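Local coordinates for Serine/threonine-protein kinase-like protein ACR4 (PDB 7A0J), which acts as a plant receptor kinase that, paired with the peptide CLE40, controls formative cell divisions in meristems, this chain being its extracellular propeller domain, at residues S121-W126 against F134-Q139; K138-L143 against N150-S155; K158-W163 against K179-I184. One frame throughout, in Å; residues are numbered along the deposited sequence.

Interaction 1 of 3, residues S121-W126 against F134-Q139; sequences SLVDCW and FVFDKQ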
loop_
_atom_site.group_PDB
_atom_site.type_symbol
_atom_site.label_atom_id
_atom_site.label_comp_id
_atom_site.label_asym_id
_atom_site.label_seq_id
_atom_site.Cartn_x
_atom_site.Cartn_y
_atom_site.Cartn_z
ATOM N N SER A 121 -3.094 13.447 -13.226
ATOM C CA SER A 121 -3.452 14.589 -12.344
ATOM C C SER A 121 -4.861 14.394 -11.763
ATOM O O SER A 121 -5.327 15.296 -11.038
ATOM C CB SER A 121 -3.326 15.886 -13.103
ATOM O OG SER A 121 -4.600 16.375 -13.495
ATOM N N LEU A 122 -5.495 13.253 -12.058
ATOM C CA LEU A 122 -6.892 12.921 -11.672
ATOM C C LEU A 122 -6.874 11.773 -10.652
ATOM O O LEU A 122 -6.411 10.668 -11.011
ATOM C CB LEU A 122 -7.672 12.526 -12.931
ATOM C CG LEU A 122 -7.583 13.498 -14.106
ATOM C CD1 LEU A 122 -8.206 12.889 -15.355
ATOM C CD2 LEU A 122 -8.244 14.827 -13.768
ATOM N N VAL A 123 -7.353 12.033 -9.432
ATOM C CA VAL A 123 -7.390 11.049 -8.308
ATOM C C VAL A 123 -8.814 11.000 -7.741
ATOM O O VAL A 123 -9.283 12.035 -7.221
ATOM C CB VAL A 123 -6.358 11.395 -7.219
ATOM C CG1 VAL A 123 -6.482 10.477 -6.013
ATOM C CG2 VAL A 123 -4.938 11.375 -7.765
ATOM N N ASP A 124 -9.462 9.836 -7.844
ATOM C CA ASP A 124 -10.798 9.544 -7.261
ATOM C C ASP A 124 -10.604 8.748 -5.968
ATOM O O ASP A 124 -9.869 7.740 -6.003
ATOM C CB ASP A 124 -11.674 8.760 -8.240
ATOM C CG ASP A 124 -11.893 9.471 -9.562
ATOM O OD1 ASP A 124 -12.208 10.673 -9.527
ATOM O OD2 ASP A 124 -11.740 8.816 -10.611
ATOM N N CYS A 125 -11.235 9.187 -4.877
ATOM C CA CYS A 125 -11.201 8.509 -3.556
ATOM C C CYS A 125 -12.632 8.189 -3.108
ATOM O O CYS A 125 -13.542 8.979 -3.425
ATOM C CB CYS A 125 -10.456 9.353 -2.527
ATOM S SG CYS A 125 -8.758 9.743 -3.029
ATOM N N TRP A 126 -12.807 7.054 -2.423
ATOM C CA TRP A 126 -14.095 6.562 -1.862
ATOM C C TRP A 126 -13.908 6.224 -0.379
ATOM O O TRP A 126 -12.856 5.651 -0.041
ATOM C CB TRP A 126 -14.585 5.328 -2.629
ATOM C CG TRP A 126 -14.739 5.522 -4.104
ATOM C CD1 TRP A 126 -15.873 5.892 -4.768
ATOM C CD2 TRP A 126 -13.728 5.331 -5.111
ATOM N NE1 TRP A 126 -15.634 5.951 -6.115
ATOM C CE2 TRP A 126 -14.330 5.614 -6.356
ATOM C CE3 TRP A 126 -12.380 4.955 -5.085
ATOM C CZ2 TRP A 126 -13.629 5.530 -7.558
ATOM C CZ3 TRP A 126 -11.688 4.873 -6.272
ATOM C CH2 TRP A 126 -12.307 5.155 -7.491
ATOM N N PHE A 134 -10.586 14.569 -7.042
ATOM C CA PHE A 134 -9.472 15.554 -7.004
ATOM C C PHE A 134 -8.901 15.744 -8.415
ATOM O O PHE A 134 -8.705 14.739 -9.126
ATOM C CB PHE A 134 -8.370 15.102 -6.042
ATOM C CG PHE A 134 -8.805 14.919 -4.610
ATOM C CD1 PHE A 134 -8.930 16.009 -3.761
ATOM C CD2 PHE A 134 -9.079 13.656 -4.105
ATOM C CE1 PHE A 134 -9.324 15.839 -2.442
ATOM C CE2 PHE A 134 -9.474 13.489 -2.787
ATOM C CZ PHE A 134 -9.596 14.580 -1.958
ATOM N N VAL A 135 -8.648 17.002 -8.791
ATOM C CA VAL A 135 -7.948 17.403 -10.049
ATOM C C VAL A 135 -6.755 18.284 -9.656
ATOM O O VAL A 135 -6.966 19.485 -9.405
ATOM C CB VAL A 135 -8.898 18.127 -11.025
ATOM C CG1 VAL A 135 -8.198 18.506 -12.322
ATOM C CG2 VAL A 135 -10.145 17.304 -11.314
ATOM N N PHE A 136 -5.557 17.694 -9.586
ATOM C CA PHE A 136 -4.296 18.368 -9.177
ATOM C C PHE A 136 -3.621 18.980 -10.411
ATOM O O PHE A 136 -4.010 18.633 -11.545
ATOM C CB PHE A 136 -3.376 17.384 -8.449
ATOM C CG PHE A 136 -3.988 16.739 -7.230
ATOM C CD1 PHE A 136 -4.401 17.507 -6.150
ATOM C CD2 PHE A 136 -4.148 15.362 -7.156
ATOM C CE1 PHE A 136 -4.964 16.914 -5.031
ATOM C CE2 PHE A 136 -4.704 14.770 -6.032
ATOM C CZ PHE A 136 -5.110 15.546 -4.971
ATOM N N ASP A 137 -2.633 19.853 -10.182
ATOM C CA ASP A 137 -1.946 20.663 -11.225
ATOM C C ASP A 137 -0.606 20.017 -11.610
ATOM O O ASP A 137 0.161 20.666 -12.352
ATOM C CB ASP A 137 -1.757 22.111 -10.755
ATOM C CG ASP A 137 -1.022 22.260 -9.432
ATOM O OD1 ASP A 137 -0.409 21.272 -8.982
ATOM O OD2 ASP A 137 -1.078 23.362 -8.855
ATOM N N LYS A 138 -0.338 18.793 -11.137
ATOM C CA LYS A 138 0.907 18.028 -11.418
ATOM C C LYS A 138 0.557 16.595 -11.836
ATOM O O LYS A 138 -0.515 16.100 -11.434
ATOM C CB LYS A 138 1.809 17.973 -10.179
ATOM C CG LYS A 138 2.460 19.289 -9.774
ATOM C CD LYS A 138 3.526 19.133 -8.704
ATOM C CE LYS A 138 3.028 18.471 -7.435
ATOM N NZ LYS A 138 1.882 19.202 -6.841
ATOM N N GLN A 139 1.451 15.957 -12.598
ATOM C CA GLN A 139 1.416 14.503 -12.900
ATOM C C GLN A 139 1.900 13.745 -11.657
ATOM O O GLN A 139 2.986 14.087 -11.148
ATOM C CB GLN A 139 2.280 14.197 -14.125
ATOM C CG GLN A 139 1.744 14.799 -15.417
ATOM C CD GLN A 139 0.425 14.195 -15.833
ATOM O OE1 GLN A 139 0.237 12.980 -15.802
ATOM N NE2 GLN A 139 -0.505 15.046 -16.234
#
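F136 and V123 meet because each first torsion turns a group to the same side of the hairpin. F136 keeps CG anti to its carbonyl carbon (chi1 -57°), and V123 does likewise with CG2, its CG1 lying anti to the backbone N (chi1 175°). CE2 of F136 then rests 3.8 Å from V123 CG2, the methyl lying in the ring plane at the edge. F134 on the same face also presents an edge, its CE2 3.8 Å from C125 SG in a sulfur-aromatic contact. The opposite face holds L122 and V135, side by side and pointing the same way.

The backbones pair antiparallel, with V123 and F134 bonded in both directions. At the open end F136 is gripped twice by S121: its N donates to S121 O at 2.8 Å, and its O takes the S121 hydroxyl, OG, at 3.0 Å. S121 CA also lies 3.4 Å from K138 O, a buried carbonyl that has no hydrogen-bond partner. With an alanine in place of S121, the F136 carbonyl would probably lose its hydroxyl donor and the chain corner at 137-138 a tie to the strand.

This hairpin forms the outer half of a four-stranded propeller blade. Strand 100-105 flanks 120-127 and supplies C102 for the disulfide to C125, while W163 of strand 160-163 packs against V123, C125, F134 and F136.

Interaction 2 of 3, residues K138-L143 against N150-S155; sequences KQLHSL and NCALSS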
loop_
_atom_site.group_PDB
_atom_site.type_symbol
_atom_site.label_atom_id
_atom_site.label_comp_id
_atom_site.label_asym_id
_atom_site.label_seq_id
_atom_site.Cartn_x
_atom_site.Cartn_y
_atom_site.Cartn_z
ATOM N N LYS A 138 -0.338 18.793 -11.137
ATOM C CA LYS A 138 0.907 18.028 -11.418
ATOM C C LYS A 138 0.557 16.595 -11.836
ATOM O O LYS A 138 -0.515 16.100 -11.434
ATOM C CB LYS A 138 1.809 17.973 -10.179
ATOM C CG LYS A 138 2.460 19.289 -9.774
ATOM C CD LYS A 138 3.526 19.133 -8.704
ATOM C CE LYS A 138 3.028 18.471 -7.435
ATOM N NZ LYS A 138 1.882 19.202 -6.841
ATOM N N GLN A 139 1.451 15.957 -12.598
ATOM C CA GLN A 139 1.416 14.503 -12.900
ATOM C C GLN A 139 1.900 13.745 -11.657
ATOM O O GLN A 139 2.986 14.087 -11.148
ATOM C CB GLN A 139 2.280 14.197 -14.125
ATOM C CG GLN A 139 1.744 14.799 -15.417
ATOM C CD GLN A 139 0.425 14.195 -15.833
ATOM O OE1 GLN A 139 0.237 12.980 -15.802
ATOM N NE2 GLN A 139 -0.505 15.046 -16.234
ATOM N N LEU A 140 1.115 12.772 -11.179
ATOM C CA LEU A 140 1.389 12.003 -9.936
ATOM C C LEU A 140 1.486 10.507 -10.257
ATOM O O LEU A 140 0.838 10.061 -11.221
ATOM C CB LEU A 140 0.270 12.257 -8.922
ATOM C CG LEU A 140 0.069 13.711 -8.492
ATOM C CD1 LEU A 140 -1.193 13.849 -7.655
ATOM C CD2 LEU A 140 1.277 14.231 -7.727
ATOM N N HIS A 141 2.269 9.774 -9.460
ATOM C CA HIS A 141 2.325 8.288 -9.433
ATOM C C HIS A 141 2.666 7.831 -8.009
ATOM O O HIS A 141 2.812 8.705 -7.128
ATOM C CB HIS A 141 3.318 7.765 -10.481
ATOM C CG HIS A 141 4.735 8.151 -10.220
ATOM N ND1 HIS A 141 5.620 7.312 -9.572
ATOM C CD2 HIS A 141 5.425 9.273 -10.517
ATOM C CE1 HIS A 141 6.794 7.902 -9.481
ATOM N NE2 HIS A 141 6.701 9.105 -10.053
ATOM N N SER A 142 2.783 6.517 -7.799
ATOM C CA SER A 142 3.169 5.881 -6.512
ATOM C C SER A 142 2.236 6.348 -5.387
ATOM O O SER A 142 2.742 6.835 -4.356
ATOM C CB SER A 142 4.617 6.164 -6.195
ATOM O OG SER A 142 5.460 5.727 -7.252
ATOM N N LEU A 143 0.920 6.207 -5.583
ATOM C CA LEU A 143 -0.113 6.457 -4.540
ATOM C C LEU A 143 0.217 5.620 -3.296
ATOM O O LEU A 143 0.629 4.452 -3.456
ATOM C CB LEU A 143 -1.503 6.100 -5.084
ATOM C CG LEU A 143 -2.349 7.274 -5.577
ATOM C CD1 LEU A 143 -1.636 8.053 -6.670
ATOM C CD2 LEU A 143 -3.701 6.784 -6.074
ATOM N N ASN A 150 -3.798 10.639 2.082
ATOM C CA ASN A 150 -3.218 9.864 0.951
ATOM C C ASN A 150 -2.091 10.694 0.324
ATOM O O ASN A 150 -2.238 11.932 0.255
ATOM C CB ASN A 150 -4.289 9.475 -0.073
ATOM C CG ASN A 150 -3.987 8.173 -0.786
ATOM O OD1 ASN A 150 -3.049 8.090 -1.575
ATOM N ND2 ASN A 150 -4.781 7.150 -0.520
ATOM N N CYS A 151 -1.002 10.043 -0.095
ATOM C CA CYS A 151 0.194 10.698 -0.691
ATOM C C CYS A 151 0.459 10.143 -2.091
ATOM O O CYS A 151 -0.177 9.141 -2.467
ATOM C CB CYS A 151 1.431 10.509 0.178
ATOM S SG CYS A 151 1.267 11.246 1.824
ATOM N N ALA A 152 1.365 10.795 -2.823
ATOM C CA ALA A 152 1.824 10.414 -4.178
ATOM C C ALA A 152 3.111 11.179 -4.503
ATOM O O ALA A 152 3.370 12.212 -3.849
ATOM C CB ALA A 152 0.743 10.701 -5.190
ATOM N N LEU A 153 3.886 10.676 -5.468
ATOM C CA LEU A 153 5.134 11.316 -5.957
ATOM C C LEU A 153 4.831 12.080 -7.247
ATOM O O LEU A 153 4.115 11.530 -8.105
ATOM C CB LEU A 153 6.204 10.245 -6.193
ATOM C CG LEU A 153 6.751 9.574 -4.935
ATOM C CD1 LEU A 153 7.748 8.484 -5.296
ATOM C CD2 LEU A 153 7.388 10.597 -4.006
ATOM N N SER A 154 5.353 13.304 -7.359
ATOM C CA SER A 154 5.330 14.131 -8.591
ATOM C C SER A 154 6.190 13.449 -9.661
ATOM O O SER A 154 7.363 13.153 -9.368
ATOM C CB SER A 154 5.800 15.534 -8.309
ATOM O OG SER A 154 5.907 16.289 -9.507
ATOM N N SER A 155 5.617 13.196 -10.841
ATOM C CA SER A 155 6.288 12.547 -11.999
ATOM C C SER A 155 7.403 13.454 -12.535
ATOM O O SER A 155 8.391 12.915 -13.073
ATOM C CB SER A 155 5.289 12.206 -13.077
ATOM O OG SER A 155 5.939 11.679 -14.225
HETATM O O HOH W 1 4.748 15.895 -11.827
#
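H141 and L153 form the hydrogen-bonded pair of an antiparallel beta hairpin, strands 139-145 and 150-154, in a blade of the RCC1-like beta-propeller. The pairing is reciprocal: H141 N donates to L153 O at 2.9 Å and L153 N returns a bond to H141 O at 2.8 Å. Nearer the corner, S155 N bonds Q139 O at 2.8 Å.

The H141 side chain leaves CB with CG set between the backbone N and the carbonyl carbon (chi1 65°), which swings the imidazole over the neighbouring strand. CG lies near L153 O, and CD2 comes closer to that oxygen, at 3.6 Å. The same CD2 has the CA of S155 at the ring edge, in plane, 3.7 Å away. Farther round, CE1 and NE2 meet L153 CB, which stands over one ring face 4.2 Å from the centroid, a CH-pi contact only 20° off the normal. On the remaining side ND1 is hydrogen-bonded to S142 OG, which fixes the rotation of the ring; S142 CB in turn touches L153 CD1.

On the other face, near L140, the contacts are largely apolar. A152 CB touches both L140 CB and L143 CD1, the latter at 3.9 Å, and W163 of strand 160-163 packs beside it. Outside the two segments, the carboxylate of E93 on strand 91-96 takes the backbone N-H groups of S142 and L143, one on each oxygen, and C151 is joined to C162 by a disulfide. S154 OG is hydrogen-bonded to D157, and a water clips it to the first strand, donating to both S154 OG and Q139 O at 2.6 Å each.

Interaction 3 of 3, residues K158-W163 against K179-I184; sequences KSVFCW and KKFQKI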
loop_
_atom_site.group_PDB
_atom_site.type_symbol
_atom_site.label_atom_id
_atom_site.label_comp_id
_atom_site.label_asym_id
_atom_site.label_seq_id
_atom_site.Cartn_x
_atom_site.Cartn_y
_atom_site.Cartn_z
ATOM N N LYS A 158 9.911 14.345 -8.733
ATOM C CA LYS A 158 10.043 13.258 -7.721
ATOM C C LYS A 158 9.733 13.758 -6.299
ATOM O O LYS A 158 10.138 13.073 -5.339
ATOM C CB LYS A 158 11.454 12.664 -7.784
ATOM C CG LYS A 158 11.868 12.130 -9.149
ATOM C CD LYS A 158 13.051 11.186 -9.099
ATOM C CE LYS A 158 13.351 10.537 -10.434
ATOM N NZ LYS A 158 13.903 11.509 -11.407
ATOM N N SER A 159 9.021 14.882 -6.160
ATOM C CA SER A 159 8.635 15.482 -4.854
ATOM C C SER A 159 7.391 14.768 -4.311
ATOM O O SER A 159 6.581 14.289 -5.129
ATOM C CB SER A 159 8.411 16.969 -4.978
ATOM O OG SER A 159 7.485 17.262 -6.013
ATOM N N VAL A 160 7.258 14.694 -2.983
ATOM C CA VAL A 160 6.113 14.030 -2.290
ATOM C C VAL A 160 4.993 15.058 -2.094
ATOM O O VAL A 160 5.292 16.202 -1.695
ATOM C CB VAL A 160 6.532 13.373 -0.959
ATOM C CG1 VAL A 160 6.896 14.392 0.113
ATOM C CG2 VAL A 160 5.456 12.427 -0.446
ATOM N N PHE A 161 3.753 14.649 -2.375
ATOM C CA PHE A 161 2.520 15.469 -2.261
ATOM C C PHE A 161 1.440 14.636 -1.565
ATOM O O PHE A 161 1.189 13.498 -2.007
ATOM C CB PHE A 161 2.070 15.941 -3.646
ATOM C CG PHE A 161 0.689 16.542 -3.690
ATOM C CD1 PHE A 161 0.442 17.794 -3.146
ATOM C CD2 PHE A 161 -0.363 15.859 -4.281
ATOM C CE1 PHE A 161 -0.831 18.347 -3.189
ATOM C CE2 PHE A 161 -1.632 16.413 -4.325
ATOM C CZ PHE A 161 -1.864 17.654 -3.775
ATOM N N CYS A 162 0.837 15.186 -0.505
ATOM C CA CYS A 162 -0.203 14.525 0.328
ATOM C C CYS A 162 -1.422 15.447 0.461
ATOM O O CYS A 162 -1.239 16.679 0.405
ATOM C CB CYS A 162 0.352 14.154 1.699
ATOM S SG CYS A 162 1.877 13.174 1.617
ATOM N N TRP A 163 -2.613 14.860 0.628
ATOM C CA TRP A 163 -3.921 15.569 0.677
ATOM C C TRP A 163 -4.890 14.825 1.605
ATOM O O TRP A 163 -4.481 13.803 2.193
ATOM C CB TRP A 163 -4.499 15.703 -0.738
ATOM C CG TRP A 163 -4.860 14.390 -1.363
ATOM C CD1 TRP A 163 -6.064 13.751 -1.295
ATOM C CD2 TRP A 163 -3.999 13.542 -2.145
ATOM N NE1 TRP A 163 -6.014 12.569 -1.983
ATOM C CE2 TRP A 163 -4.762 12.414 -2.518
ATOM C CE3 TRP A 163 -2.667 13.624 -2.568
ATOM C CZ2 TRP A 163 -4.232 11.380 -3.289
ATOM C CZ3 TRP A 163 -2.145 12.604 -3.333
ATOM C CH2 TRP A 163 -2.919 11.497 -3.687
ATOM N N LYS A 179 13.489 17.457 -1.678
ATOM C CA LYS A 179 13.634 16.023 -1.309
ATOM C C LYS A 179 13.079 15.149 -2.441
ATOM O O LYS A 179 11.852 15.174 -2.663
ATOM C CB LYS A 179 12.922 15.722 0.013
ATOM C CG LYS A 179 13.530 16.394 1.238
ATOM C CD LYS A 179 14.860 15.801 1.655
ATOM C CE LYS A 179 15.542 16.588 2.754
ATOM N NZ LYS A 179 16.188 17.814 2.228
ATOM N N LYS A 180 13.962 14.415 -3.124
ATOM C CA LYS A 180 13.635 13.537 -4.279
ATOM C C LYS A 180 13.518 12.092 -3.785
ATOM O O LYS A 180 14.453 11.626 -3.105
ATOM C CB LYS A 180 14.711 13.669 -5.362
ATOM C CG LYS A 180 14.938 15.083 -5.884
ATOM C CD LYS A 180 13.788 15.613 -6.711
ATOM C CE LYS A 180 13.887 17.095 -7.012
ATOM N NZ LYS A 180 13.015 17.896 -6.118
ATOM N N PHE A 181 12.415 11.419 -4.124
ATOM C CA PHE A 181 12.066 10.045 -3.675
ATOM C C PHE A 181 11.866 9.143 -4.898
ATOM O O PHE A 181 11.299 9.613 -5.903
ATOM C CB PHE A 181 10.810 10.093 -2.803
ATOM C CG PHE A 181 10.997 10.799 -1.483
ATOM C CD1 PHE A 181 11.761 10.229 -0.476
ATOM C CD2 PHE A 181 10.464 12.063 -1.274
ATOM C CE1 PHE A 181 11.946 10.888 0.730
ATOM C CE2 PHE A 181 10.657 12.723 -0.069
ATOM C CZ PHE A 181 11.398 12.135 0.930
ATOM N N GLN A 182 12.331 7.893 -4.810
ATOM C CA GLN A 182 12.092 6.830 -5.827
ATOM C C GLN A 182 10.952 5.917 -5.354
ATOM O O GLN A 182 10.325 5.274 -6.218
ATOM C CB GLN A 182 13.375 6.046 -6.124
ATOM C CG GLN A 182 13.967 5.305 -4.932
ATOM C CD GLN A 182 15.295 4.675 -5.276
ATOM O OE1 GLN A 182 16.336 5.030 -4.729
ATOM N NE2 GLN A 182 15.269 3.739 -6.210
ATOM N N LYS A 183 10.696 5.861 -4.041
ATOM C CA LYS A 183 9.578 5.089 -3.433
ATOM C C LYS A 183 9.097 5.793 -2.157
ATOM O O LYS A 183 9.934 6.418 -1.476
ATOM C CB LYS A 183 10.023 3.653 -3.134
ATOM C CG LYS A 183 10.392 2.828 -4.360
ATOM C CD LYS A 183 10.577 1.355 -4.080
ATOM C CE LYS A 183 10.872 0.556 -5.331
ATOM N NZ LYS A 183 11.286 -0.830 -5.007
ATOM N N ILE A 184 7.794 5.711 -1.869
ATOM C CA ILE A 184 7.180 6.161 -0.583
ATOM C C ILE A 184 6.279 5.045 -0.042
ATOM O O ILE A 184 5.775 4.231 -0.847
ATOM C CB ILE A 184 6.412 7.491 -0.744
ATOM C CG1 ILE A 184 5.333 7.416 -1.829
ATOM C CG2 ILE A 184 7.377 8.644 -0.988
ATOM C CD1 ILE A 184 4.236 8.441 -1.667
HETATM O O HOH W 2 9.595 16.129 -1.405
#
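V160 packs on F181 and I184 where two adjoining units of the beta-propeller meet. Strand 160-163 belongs to the fourth repeat and 181-186 begins the fifth, so the contact joins neighbouring blades and does not pair strands within one sheet.

Two polar ties hold the backbones. F181 N donates to K158 O at 3.1 Å. The second tie runs through a water that accepts from V160 N, 3.2 Å away, and lies 2.8 Å from K179 O, to which it can donate, although it has more acceptors within reach than protons to give.

The apolar contacts divide between the two methyls of V160. CG1 sits between the backbone N and the carbonyl carbon (chi1 69°) and meets F181 CE2 at 4.1 Å, obliquely to the ring. CG2, anti to the N, is turned instead to I184 CG2. L153 of the neighbouring strand 150-154 touches both F181 and I184, and W205 of strand 202-206 packs on V160 and on the F181 ring, so this cluster draws on both blades. Between F181 and I184 the chain makes a classic beta bulge, with Q182 and K183 both opposite I194.

K158 and K180 meet through their aliphatic stems. K158 leads its charged end away from the interface, and its aliphatic base does the touching: CB lies 3.9 Å from K180 CD and 3.6 Å from the carbonyl oxygen of F181.

Overall arrangement
Interactions 1 and 2 follow each other along the chain and share K138 and Q139 at the corner between one propeller blade and the next. Both are hairpins with paired strands; interaction 3 instead joins successive blades through one direct backbone bond, a water and methyl packing. Interaction 2 is the most buried, about 13 Å from the chain centre to its own centre; interaction 1, at about 18 Å, is more peripheral and adds aromatic edges to its backbone pairing. It nevertheless reaches interaction 3 by side-chain packing. Interactions 2 and 3 are tied more firmly, by covalent linkage and by a probable hydrogen bond between S154 N and S159 O.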